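P-47 protein (Clostridium botulinum E1 str. 'BoNT E Beluga', PDB 5WIX) is of unknown function but has a TULIP-domain fold resembling bactericidal/permeability-increasing protein, which is consistent with the binding of lipid or another apolar ligand. Local coordinates at residues A[398-401]-A[402-406]; A[342-345]-A[346-349]; A[375-378]-A[379-383]; A[239-242]-A[243-247]; A[150-153]-A[154-158]. One frame throughout, in Å; residues are numbered along the deposited sequence.

Contact 1: residues A[398-401]-A[402-406]; sequences NFTD and IINDI
Phe-399 and Ile-402 lie side by side on the buried flank of a short helix, where CD1 of the Phe-399 ring meets the CD1 methyl of Ile-402 at 3.9 Å, obliquely to the ring. Ile-402 has CG1 beside its backbone N (chi1 -82°), and the rest of that branch then extends to carry CD1 over to the ring. Ile-428 of strand 426-432 packs against Phe-399, Ile-402 and Ile-403, while Ile-420 and Ile-414 of strand 414-422 touch Phe-399 and Ile-403. The helix, residues 399-403, is thus laid with its apolar side on two neighbouring strands of the six-stranded antiparallel sheet. Its turns are closed by Ile-402 N to Asn-398 O at 3.1 Å and, straighter, by Ile-403 N to Phe-399 O at 2.8 Å. The other flank is more open and polar. There Asn-398 is the N-cap residue, its OD1 accepting a weak bond of 3.3 Å from Asp-401 N, and the Asp-401 side chain is exposed. Thr-400 CG2 runs alongside Asn-404 ND2 at 3.7 Å; the amide of Asn-404 is turned to the start of strand 414-422, where OD1 accepts from Ile-414 N, and Asp-405 OD2 bonds to Ser-180 OG.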
# COMPACT_ATOMS: atom_id res chain seq x y z
N ASN A 398 -5.67 11.60 -6.83
CA ASN A 398 -6.79 11.43 -5.94
C ASN A 398 -6.47 10.24 -5.05
O ASN A 398 -6.59 9.09 -5.49
CB ASN A 398 -8.09 11.22 -6.71
CG ASN A 398 -9.30 11.17 -5.81
OD1 ASN A 398 -9.17 11.09 -4.58
ND2 ASN A 398 -10.49 11.23 -6.40
N PHE A 399 -6.04 10.49 -3.83
CA PHE A 399 -5.57 9.40 -2.98
C PHE A 399 -6.71 8.53 -2.49
O PHE A 399 -6.53 7.32 -2.30
CB PHE A 399 -4.79 9.95 -1.80
CG PHE A 399 -3.54 10.64 -2.20
CD1 PHE A 399 -2.46 9.90 -2.67
CD2 PHE A 399 -3.44 12.03 -2.16
CE1 PHE A 399 -1.31 10.53 -3.05
CE2 PHE A 399 -2.29 12.65 -2.53
CZ PHE A 399 -1.23 11.91 -2.98
N THR A 400 -7.88 9.12 -2.32
CA THR A 400 -9.06 8.33 -2.05
C THR A 400 -9.29 7.32 -3.17
O THR A 400 -9.65 6.17 -2.92
CB THR A 400 -10.30 9.21 -1.91
OG1 THR A 400 -10.12 10.14 -0.83
CG2 THR A 400 -11.52 8.35 -1.66
N ASP A 401 -9.05 7.76 -4.41
CA ASP A 401 -9.18 6.85 -5.55
C ASP A 401 -8.15 5.73 -5.42
O ASP A 401 -8.44 4.56 -5.70
CB ASP A 401 -9.00 7.61 -6.87
CG ASP A 401 -10.29 8.23 -7.38
OD1 ASP A 401 -11.32 8.13 -6.68
OD2 ASP A 401 -10.27 8.82 -8.48
N ILE A 402 -6.95 6.10 -4.96
CA ILE A 402 -5.83 5.16 -4.86
C ILE A 402 -6.05 4.10 -3.79
O ILE A 402 -5.80 2.92 -4.03
CB ILE A 402 -4.50 5.88 -4.56
CG1 ILE A 402 -3.90 6.44 -5.86
CG2 ILE A 402 -3.50 4.93 -3.88
CD1 ILE A 402 -2.69 7.36 -5.64
N ILE A 403 -6.51 4.49 -2.61
CA ILE A 403 -6.64 3.50 -1.58
C ILE A 403 -7.75 2.53 -2.01
O ILE A 403 -7.59 1.31 -1.90
CB ILE A 403 -6.90 4.12 -0.17
CG1 ILE A 403 -6.66 3.08 0.92
CG2 ILE A 403 -8.29 4.75 -0.07
CD1 ILE A 403 -6.46 3.69 2.29
N ASN A 404 -8.82 3.07 -2.61
CA ASN A 404 -9.95 2.25 -3.06
C ASN A 404 -9.73 1.49 -4.38
O ASN A 404 -10.62 0.78 -4.84
CB ASN A 404 -11.19 3.13 -3.20
CG ASN A 404 -11.83 3.46 -1.86
OD1 ASN A 404 -11.90 2.61 -0.97
ND2 ASN A 404 -12.31 4.69 -1.71
N ASP A 405 -8.55 1.61 -4.97
CA ASP A 405 -8.33 1.14 -6.34
C ASP A 405 -8.19 -0.37 -6.45
O ASP A 405 -8.91 -1.03 -7.20
CB ASP A 405 -7.09 1.83 -6.94
CG ASP A 405 -6.94 1.59 -8.44
OD1 ASP A 405 -7.73 2.17 -9.22
OD2 ASP A 405 -6.02 0.86 -8.85
N ILE A 406 -7.26 -0.91 -5.68
CA ILE A 406 -7.01 -2.35 -5.76
C ILE A 406 -7.79 -3.16 -4.70
O ILE A 406 -8.67 -3.95 -5.06
CB ILE A 406 -5.51 -2.63 -5.64
CG1 ILE A 406 -4.78 -1.82 -6.70
CG2 ILE A 406 -5.25 -4.09 -5.85
CD1 ILE A 406 -5.28 -2.12 -8.09

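Contact 2: residues A[342-345]-A[346-349]; sequences YDNK and NKKV
The Tyr-342 ring has the CG2 methyl of Val-349 at its edge, 4.2 Å from CD1, whereas Lys-348 O and Lys-347 CA approach it obliquely. At the far end of the ring the hydroxyl OH lies 3.3 Å from Lys-347 CD, and Asn-419 and Ile-420 of strand 414-422 also touch this tyrosine. The carboxylate of Asp-343 and the amide of Asn-346, the other flat groups, are turned 63° apart. Asp-343 OD2 offers its syn lone pair to Asn-346 ND2 at 2.6 Å and takes a weak bond from Asn-346 N; OD1 is met from above the carboxylate plane by Lys-345 N, 3.2 Å away, forming an Asx turn. These bonds fasten the tip of the beta hairpin formed by strands 328-343 and 348-363. Asp-343 O takes weak bonds from both Lys-347 N and Lys-348 N in a G1 beta bulge, and Asp-343 N bonds to Lys-348 O at 3.1 Å. Bent at chi2 (-64°), the Lys-347 chain folds back so that NZ reaches Asn-344 O at 2.9 Å; NZ also donates to Val-417 O. One carboxylate thus receives three N-H groups, one weakly, which would be expected to favour its ionised form, while the ammonium of Lys-347 ties the hairpin tip to strand 414-422.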
# COMPACT_ATOMS: atom_id res chain seq x y z
N TYR A 342 1.85 17.43 4.39
CA TYR A 342 0.50 16.93 4.21
C TYR A 342 -0.53 17.84 4.85
O TYR A 342 -0.37 18.31 5.98
CB TYR A 342 0.38 15.53 4.74
CG TYR A 342 -1.02 14.99 4.63
CD1 TYR A 342 -1.59 14.70 3.39
CD2 TYR A 342 -1.79 14.78 5.77
CE1 TYR A 342 -2.87 14.21 3.30
CE2 TYR A 342 -3.07 14.30 5.68
CZ TYR A 342 -3.61 14.01 4.45
OH TYR A 342 -4.89 13.53 4.38
N ASP A 343 -1.57 18.11 4.09
CA ASP A 343 -2.63 18.98 4.55
C ASP A 343 -3.82 18.08 4.85
O ASP A 343 -4.44 17.56 3.93
CB ASP A 343 -2.96 20.04 3.51
CG ASP A 343 -4.27 20.75 3.77
OD1 ASP A 343 -4.65 20.90 4.95
OD2 ASP A 343 -4.92 21.16 2.80
N ASN A 344 -4.11 17.87 6.13
CA ASN A 344 -5.15 16.90 6.46
C ASN A 344 -6.54 17.42 6.11
O ASN A 344 -7.45 16.63 5.90
CB ASN A 344 -5.08 16.52 7.94
CG ASN A 344 -5.74 15.16 8.22
OD1 ASN A 344 -5.60 14.21 7.44
ND2 ASN A 344 -6.48 15.09 9.33
N LYS A 345 -6.70 18.73 6.00
CA LYS A 345 -8.02 19.30 5.70
C LYS A 345 -8.47 19.08 4.25
O LYS A 345 -9.64 18.77 4.00
CB LYS A 345 -8.04 20.80 6.02
CG LYS A 345 -9.39 21.47 5.80
CD LYS A 345 -9.46 22.82 6.51
CE LYS A 345 -10.82 23.50 6.30
NZ LYS A 345 -11.03 23.92 4.88
N ASN A 346 -7.57 19.23 3.28
CA ASN A 346 -7.97 19.05 1.89
C ASN A 346 -7.27 17.84 1.26
O ASN A 346 -7.37 17.58 0.06
CB ASN A 346 -7.69 20.33 1.08
CG ASN A 346 -8.16 21.62 1.80
OD1 ASN A 346 -9.35 21.94 1.82
ND2 ASN A 346 -7.20 22.37 2.34
N LYS A 347 -6.58 17.07 2.09
CA LYS A 347 -5.90 15.84 1.64
C LYS A 347 -4.97 16.12 0.44
O LYS A 347 -5.04 15.43 -0.59
CB LYS A 347 -6.93 14.76 1.27
CG LYS A 347 -8.23 14.76 2.10
CD LYS A 347 -7.98 14.48 3.58
CE LYS A 347 -9.28 14.47 4.37
NZ LYS A 347 -9.04 14.21 5.82
N LYS A 348 -4.10 17.11 0.60
CA LYS A 348 -3.12 17.49 -0.43
C LYS A 348 -1.69 17.12 -0.03
O LYS A 348 -1.24 17.46 1.07
CB LYS A 348 -3.20 19.00 -0.71
CG LYS A 348 -4.53 19.49 -1.33
CD LYS A 348 -4.83 18.75 -2.63
CE LYS A 348 -6.16 19.20 -3.25
NZ LYS A 348 -6.36 18.59 -4.60
N VAL A 349 -0.96 16.45 -0.92
CA VAL A 349 0.47 16.21 -0.71
C VAL A 349 1.31 17.27 -1.44
O VAL A 349 1.06 17.62 -2.60
CB VAL A 349 0.87 14.79 -1.17
CG1 VAL A 349 2.38 14.69 -1.37
CG2 VAL A 349 0.39 13.76 -0.15

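Contact 3: residues A[375-378]-A[379-383]; sequences VAKS and VGNWS
Two torsions set the Ser-378 and Trp-382 side chains near each other: OG of Ser-378 is swung anti to its own N (chi1 -170°), and CG of Trp-382 lies beside its backbone N (chi1 -81°). The indole stands too close to Ser-378 O in the model, so its exact position, and with it the approach of NE1 to Ser-378 OG, is doubtful. The indole also makes a cation-pi contact with Lys-385, about one turn further along. On another flank, the aliphatic chain of Lys-377 crosses the amide of Asn-381, with CG 3.8 Å from ND2. All these residues belong to the long helix 370-390, which is packed along the eight-stranded antiparallel sheet far from the centre of the chain. Its sheet side includes Val-375, Ala-376, Val-379 and Ser-383. Ala-376 touches Leu-322 and Pro-363, and Val-379 meets Val-290, Val-320 and Tyr-295. Within the helix, Val-375 O accepts from Val-379 N at 2.8 Å. The next turn is closed by Gly-380 N to Ala-376 O at 3.0 Å, an acceptor that takes a second bond from Ser-330 OG. The buried hydroxyl of Ser-383 turns back along the helix to donate from OG to Val-379 O at 3.0 Å. Ser-383 N bonds to the same oxygen at 2.9 Å, and the two donors reach it from opposite faces of the carbonyl plane.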
# COMPACT_ATOMS: atom_id res chain seq x y z
N VAL A 375 26.89 39.63 -16.96
CA VAL A 375 25.57 39.15 -17.37
C VAL A 375 25.56 37.62 -17.22
O VAL A 375 24.52 37.01 -16.98
CB VAL A 375 25.18 39.56 -18.82
CG1 VAL A 375 25.77 40.92 -19.17
CG2 VAL A 375 25.63 38.54 -19.84
N ALA A 376 26.74 37.01 -17.33
CA ALA A 376 26.83 35.57 -17.11
C ALA A 376 26.49 35.23 -15.65
O ALA A 376 25.79 34.25 -15.37
CB ALA A 376 28.22 35.07 -17.47
N LYS A 377 26.99 36.06 -14.72
CA LYS A 377 26.66 35.90 -13.31
C LYS A 377 25.16 36.09 -13.12
O LYS A 377 24.52 35.37 -12.35
CB LYS A 377 27.45 36.89 -12.44
CG LYS A 377 26.75 37.25 -11.13
CD LYS A 377 27.69 37.93 -10.13
CE LYS A 377 26.94 38.36 -8.86
NZ LYS A 377 27.75 38.28 -7.60
N SER A 378 24.59 37.05 -13.83
CA SER A 378 23.20 37.39 -13.58
C SER A 378 22.25 36.36 -14.21
O SER A 378 21.24 36.01 -13.61
CB SER A 378 22.90 38.79 -14.08
OG SER A 378 21.61 39.20 -13.65
N VAL A 379 22.57 35.85 -15.40
CA VAL A 379 21.74 34.81 -16.00
C VAL A 379 21.86 33.50 -15.20
O VAL A 379 20.87 32.79 -14.98
CB VAL A 379 22.11 34.58 -17.49
CG1 VAL A 379 21.34 33.42 -18.07
CG2 VAL A 379 21.79 35.83 -18.28
N GLY A 380 23.08 33.20 -14.75
CA GLY A 380 23.34 32.07 -13.89
C GLY A 380 22.45 32.08 -12.66
O GLY A 380 21.71 31.12 -12.41
N ASN A 381 22.50 33.17 -11.90
CA ASN A 381 21.73 33.29 -10.66
C ASN A 381 20.22 33.28 -10.90
O ASN A 381 19.45 32.87 -10.04
CB ASN A 381 22.11 34.56 -9.90
CG ASN A 381 23.49 34.47 -9.25
OD1 ASN A 381 23.98 33.37 -8.96
ND2 ASN A 381 24.12 35.62 -9.01
N TRP A 382 19.79 33.72 -12.07
CA TRP A 382 18.37 33.69 -12.39
C TRP A 382 17.91 32.27 -12.71
O TRP A 382 16.77 31.88 -12.42
CB TRP A 382 18.06 34.63 -13.56
CG TRP A 382 17.94 36.03 -13.11
CD1 TRP A 382 18.76 37.07 -13.44
CD2 TRP A 382 16.96 36.56 -12.22
NE1 TRP A 382 18.34 38.22 -12.81
CE2 TRP A 382 17.24 37.92 -12.06
CE3 TRP A 382 15.87 36.00 -11.56
CZ2 TRP A 382 16.46 38.74 -11.25
CZ3 TRP A 382 15.10 36.81 -10.75
CH2 TRP A 382 15.40 38.17 -10.61
N SER A 383 18.82 31.52 -13.33
CA SER A 383 18.52 30.17 -13.78
C SER A 383 18.42 29.24 -12.59
O SER A 383 17.51 28.41 -12.52
CB SER A 383 19.59 29.69 -14.76
OG SER A 383 19.45 30.33 -16.03

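Contact 4: residues A[239-242]-A[243-247]; sequences SEKL and FMENL
Ser-239 meets Phe-243 one turn on: its carbonyl O accepts from Phe-243 N at 3.2 Å, and its OG takes a weak capping bond from Leu-242 N. This is the N-cap of helix 240-252, which directly follows strand 234-238 of the six-stranded sheet and is largely buried near the middle of the molecule. Glu-240 comes next. Its O accepts an almost straight bond from Met-244 N at 2.9 Å and also lies at the edge of the Phe-243 ring, in its plane, while its CG packs loosely against Met-244 CG. The carboxylate is directed out of this turn, OE1 accepting from Gly-275 N, so this buried acid has a backbone partner; Leu-306 of strand 293-307 touches both Glu-240 and Met-244. The Phe-243 ring in turn meets that of Phe-426, the planes about 15° apart. Lys-241 binds its i+4 neighbour twice. Its O receives Glu-245 N at 2.8 Å, nearly along the C=O axis, and its side chain runs beside that of Glu-245; the lysine chain bends at chi3 (108°) and again at chi4, whereas the glutamate is extended beyond CG, and NZ forms a salt bridge with OE1 at 3.0 Å. Leu-242 completes the segment, its O accepting from Asn-246 N at 2.8 Å just where the helix widens into a pi-type turn, with Asn-246 CB 3.3 Å from the same oxygen.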
# COMPACT_ATOMS: atom_id res chain seq x y z
N SER A 239 5.74 1.09 -1.62
CA SER A 239 7.20 1.02 -1.59
C SER A 239 7.83 2.33 -2.06
O SER A 239 7.19 3.10 -2.80
CB SER A 239 7.70 -0.12 -2.47
OG SER A 239 7.67 0.27 -3.85
N GLU A 240 9.07 2.59 -1.67
CA GLU A 240 9.74 3.82 -2.09
C GLU A 240 9.78 3.96 -3.61
O GLU A 240 9.44 5.02 -4.15
CB GLU A 240 11.16 3.90 -1.53
CG GLU A 240 12.07 4.81 -2.36
CD GLU A 240 13.34 5.22 -1.62
OE1 GLU A 240 14.44 4.91 -2.10
OE2 GLU A 240 13.23 5.87 -0.56
N LYS A 241 10.16 2.89 -4.31
CA LYS A 241 10.30 2.94 -5.76
C LYS A 241 9.00 3.41 -6.40
O LYS A 241 8.96 4.47 -7.04
CB LYS A 241 10.71 1.57 -6.33
CG LYS A 241 10.93 1.57 -7.85
CD LYS A 241 11.51 0.24 -8.36
CE LYS A 241 10.47 -0.59 -9.14
NZ LYS A 241 9.65 0.24 -10.10
N LEU A 242 7.92 2.65 -6.21
CA LEU A 242 6.63 3.01 -6.82
C LEU A 242 6.25 4.46 -6.56
O LEU A 242 5.66 5.14 -7.41
CB LEU A 242 5.54 2.08 -6.31
CG LEU A 242 5.71 0.63 -6.74
CD1 LEU A 242 4.52 -0.18 -6.28
CD2 LEU A 242 5.84 0.52 -8.25
N PHE A 243 6.60 4.94 -5.37
CA PHE A 243 6.37 6.33 -5.02
C PHE A 243 7.17 7.27 -5.91
O PHE A 243 6.62 8.20 -6.50
CB PHE A 243 6.73 6.58 -3.57
CG PHE A 243 6.91 8.04 -3.24
CD1 PHE A 243 5.80 8.87 -3.08
CD2 PHE A 243 8.18 8.57 -3.06
CE1 PHE A 243 5.96 10.21 -2.75
CE2 PHE A 243 8.34 9.92 -2.73
CZ PHE A 243 7.24 10.74 -2.57
N MET A 244 8.48 7.02 -5.98
CA MET A 244 9.36 7.81 -6.84
C MET A 244 8.86 7.83 -8.29
O MET A 244 8.67 8.91 -8.87
CB MET A 244 10.79 7.25 -6.79
CG MET A 244 11.62 7.63 -5.56
SD MET A 244 11.42 9.33 -5.00
CE MET A 244 13.09 9.70 -4.45
N GLU A 245 8.64 6.64 -8.84
CA GLU A 245 8.26 6.49 -10.24
C GLU A 245 6.86 7.01 -10.57
O GLU A 245 6.67 7.71 -11.56
CB GLU A 245 8.35 5.03 -10.65
CG GLU A 245 8.39 4.79 -12.15
CD GLU A 245 8.50 3.32 -12.49
OE1 GLU A 245 8.39 2.48 -11.57
OE2 GLU A 245 8.70 3.00 -13.68
N ASN A 246 5.88 6.69 -9.74
CA ASN A 246 4.51 6.93 -10.16
C ASN A 246 3.82 8.06 -9.42
O ASN A 246 2.72 8.47 -9.79
CB ASN A 246 3.70 5.64 -10.05
CG ASN A 246 4.34 4.52 -10.84
OD1 ASN A 246 5.18 3.78 -10.32
ND2 ASN A 246 3.96 4.40 -12.12
N LEU A 247 4.49 8.60 -8.40
CA LEU A 247 3.88 9.69 -7.64
C LEU A 247 4.67 10.99 -7.74
O LEU A 247 4.10 12.03 -8.08
CB LEU A 247 3.71 9.28 -6.17
CG LEU A 247 2.46 8.42 -6.01
CD1 LEU A 247 2.23 8.00 -4.56
CD2 LEU A 247 1.29 9.22 -6.56

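Contact 5: residues A[150-153]-A[154-158]; sequences DEFY and FNKLL
Lys-156 curls back over Phe-152. Its CB sits 3.9 Å from Phe-152 O, and CG and CD continue past the same carbonyl oxygen, CD at 3.3 Å. Bends at chi3 (143°) and chi4 then carry NZ over one face of the Phe-152 ring, where it lies 3.5 Å from CE1. The ammonium is 3.8 Å from the ring centroid and 25° off the normal, a cation-pi contact displaced toward the rim. Phe-152 is the N-cap residue of the short helix 153-159, and the backbone before it fits an inverse gamma turn centred on Glu-151, although the bond of that turn is weak and its acceptor uncertainly placed. The first turn is held by a weak bond from Leu-157 N to Tyr-153 O at 3.3 Å. Beside it, Tyr-153 and Phe-154 form an offset edge-to-face pair, the edge of the tyrosine toward the face of the phenylalanine, with planes at 67° and centroids 5.8 Å apart. Tyr-153 CD2 and Phe-154 CD1 are the closest ring atoms, at 3.9 Å. Both rings are largely exposed, although Phe-154 also touches Phe-89 and Phe-91 of strand 87-91, and the buried side of the helix presents Asn-155 and Leu-158 to Phe-89.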
# COMPACT_ATOMS: atom_id res chain seq x y z
N ASP A 150 -14.87 -33.40 29.21
CA ASP A 150 -13.55 -33.58 28.63
C ASP A 150 -13.73 -34.43 27.38
O ASP A 150 -13.06 -34.21 26.37
CB ASP A 150 -12.61 -34.27 29.61
CG ASP A 150 -11.51 -33.35 30.11
OD1 ASP A 150 -11.35 -32.25 29.54
OD2 ASP A 150 -10.81 -33.73 31.07
N GLU A 151 -14.63 -35.39 27.47
CA GLU A 151 -14.87 -36.32 26.37
C GLU A 151 -15.47 -35.55 25.16
O GLU A 151 -16.68 -35.62 24.90
CB GLU A 151 -15.78 -37.45 26.81
CG GLU A 151 -15.26 -38.21 28.06
CD GLU A 151 -15.39 -37.43 29.38
OE1 GLU A 151 -16.11 -36.41 29.39
OE2 GLU A 151 -14.77 -37.82 30.39
N PHE A 152 -14.58 -34.80 24.47
CA PHE A 152 -14.89 -34.01 23.27
C PHE A 152 -14.03 -34.39 22.03
O PHE A 152 -13.69 -33.55 21.19
CB PHE A 152 -14.74 -32.49 23.55
CG PHE A 152 -13.46 -32.09 24.31
CD1 PHE A 152 -12.25 -32.77 24.14
CD2 PHE A 152 -13.49 -30.99 25.18
CE1 PHE A 152 -11.10 -32.37 24.85
CE2 PHE A 152 -12.36 -30.60 25.88
CZ PHE A 152 -11.16 -31.29 25.72
N TYR A 153 -13.67 -35.66 21.93
CA TYR A 153 -12.97 -36.14 20.74
C TYR A 153 -13.97 -36.21 19.60
O TYR A 153 -13.62 -36.06 18.43
CB TYR A 153 -12.35 -37.50 21.04
CG TYR A 153 -11.90 -38.31 19.84
CD1 TYR A 153 -10.59 -38.24 19.39
CD2 TYR A 153 -12.77 -39.19 19.21
CE1 TYR A 153 -10.17 -39.00 18.32
CE2 TYR A 153 -12.36 -39.96 18.14
CZ TYR A 153 -11.06 -39.86 17.69
OH TYR A 153 -10.65 -40.63 16.62
N PHE A 154 -15.23 -36.43 19.95
CA PHE A 154 -16.29 -36.57 18.96
C PHE A 154 -16.77 -35.22 18.43
O PHE A 154 -17.06 -35.12 17.24
CB PHE A 154 -17.47 -37.37 19.55
CG PHE A 154 -17.24 -38.86 19.61
CD1 PHE A 154 -16.63 -39.54 18.56
CD2 PHE A 154 -17.65 -39.60 20.73
CE1 PHE A 154 -16.42 -40.91 18.63
CE2 PHE A 154 -17.44 -40.97 20.80
CZ PHE A 154 -16.83 -41.63 19.75
N ASN A 155 -16.87 -34.19 19.27
CA ASN A 155 -17.30 -32.86 18.80
C ASN A 155 -16.36 -32.41 17.70
O ASN A 155 -16.80 -32.01 16.62
CB ASN A 155 -17.34 -31.79 19.91
CG ASN A 155 -17.72 -30.37 19.38
OD1 ASN A 155 -18.73 -30.17 18.70
ND2 ASN A 155 -16.89 -29.37 19.72
N LYS A 156 -15.07 -32.50 17.98
CA LYS A 156 -14.06 -32.01 17.06
C LYS A 156 -14.07 -32.79 15.73
O LYS A 156 -14.07 -32.17 14.66
CB LYS A 156 -12.68 -32.08 17.71
CG LYS A 156 -12.57 -31.22 18.96
CD LYS A 156 -11.35 -31.66 19.73
CE LYS A 156 -10.64 -30.50 20.37
NZ LYS A 156 -10.44 -30.68 21.85
N LEU A 157 -14.10 -34.12 15.79
CA LEU A 157 -14.24 -34.94 14.59
C LEU A 157 -15.43 -34.46 13.77
O LEU A 157 -15.35 -34.29 12.54
CB LEU A 157 -14.38 -36.43 14.95
CG LEU A 157 -14.83 -37.44 13.87
CD1 LEU A 157 -14.04 -37.30 12.56
CD2 LEU A 157 -14.76 -38.89 14.41
N LEU A 158 -16.53 -34.20 14.46
CA LEU A 158 -17.78 -33.84 13.80
C LEU A 158 -17.84 -32.39 13.33
O LEU A 158 -18.25 -32.15 12.20
CB LEU A 158 -18.97 -34.14 14.71
CG LEU A 158 -19.47 -35.59 14.71
CD1 LEU A 158 -20.86 -35.65 15.32
CD2 LEU A 158 -19.44 -36.25 13.33

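Overall arrangement
Contact 4 is the most buried of the five, contacts 1 and 3 are partly buried, and contacts 2 and 5 lie at the surface. Contacts 1, 2 and 4 gather near the middle of the elongated chain; contacts 1 and 2 touch, Phe-399 CZ meeting Val-349 CG2 at 3.7 Å, and both pack on strand 414-422. Contacts 3 and 5 lie toward opposite ends, their centres about 86 Å apart. Contacts 2 and 3 are joined through strand 348-363, which starts at the hairpin and leads toward helix 370-390. Weak side-chain capping bonds mark the helix starts in contacts 1 and 4, whereas aromatic and cation-pi contacts dominate contact 5 and carboxylate bonds the turn of contact 2.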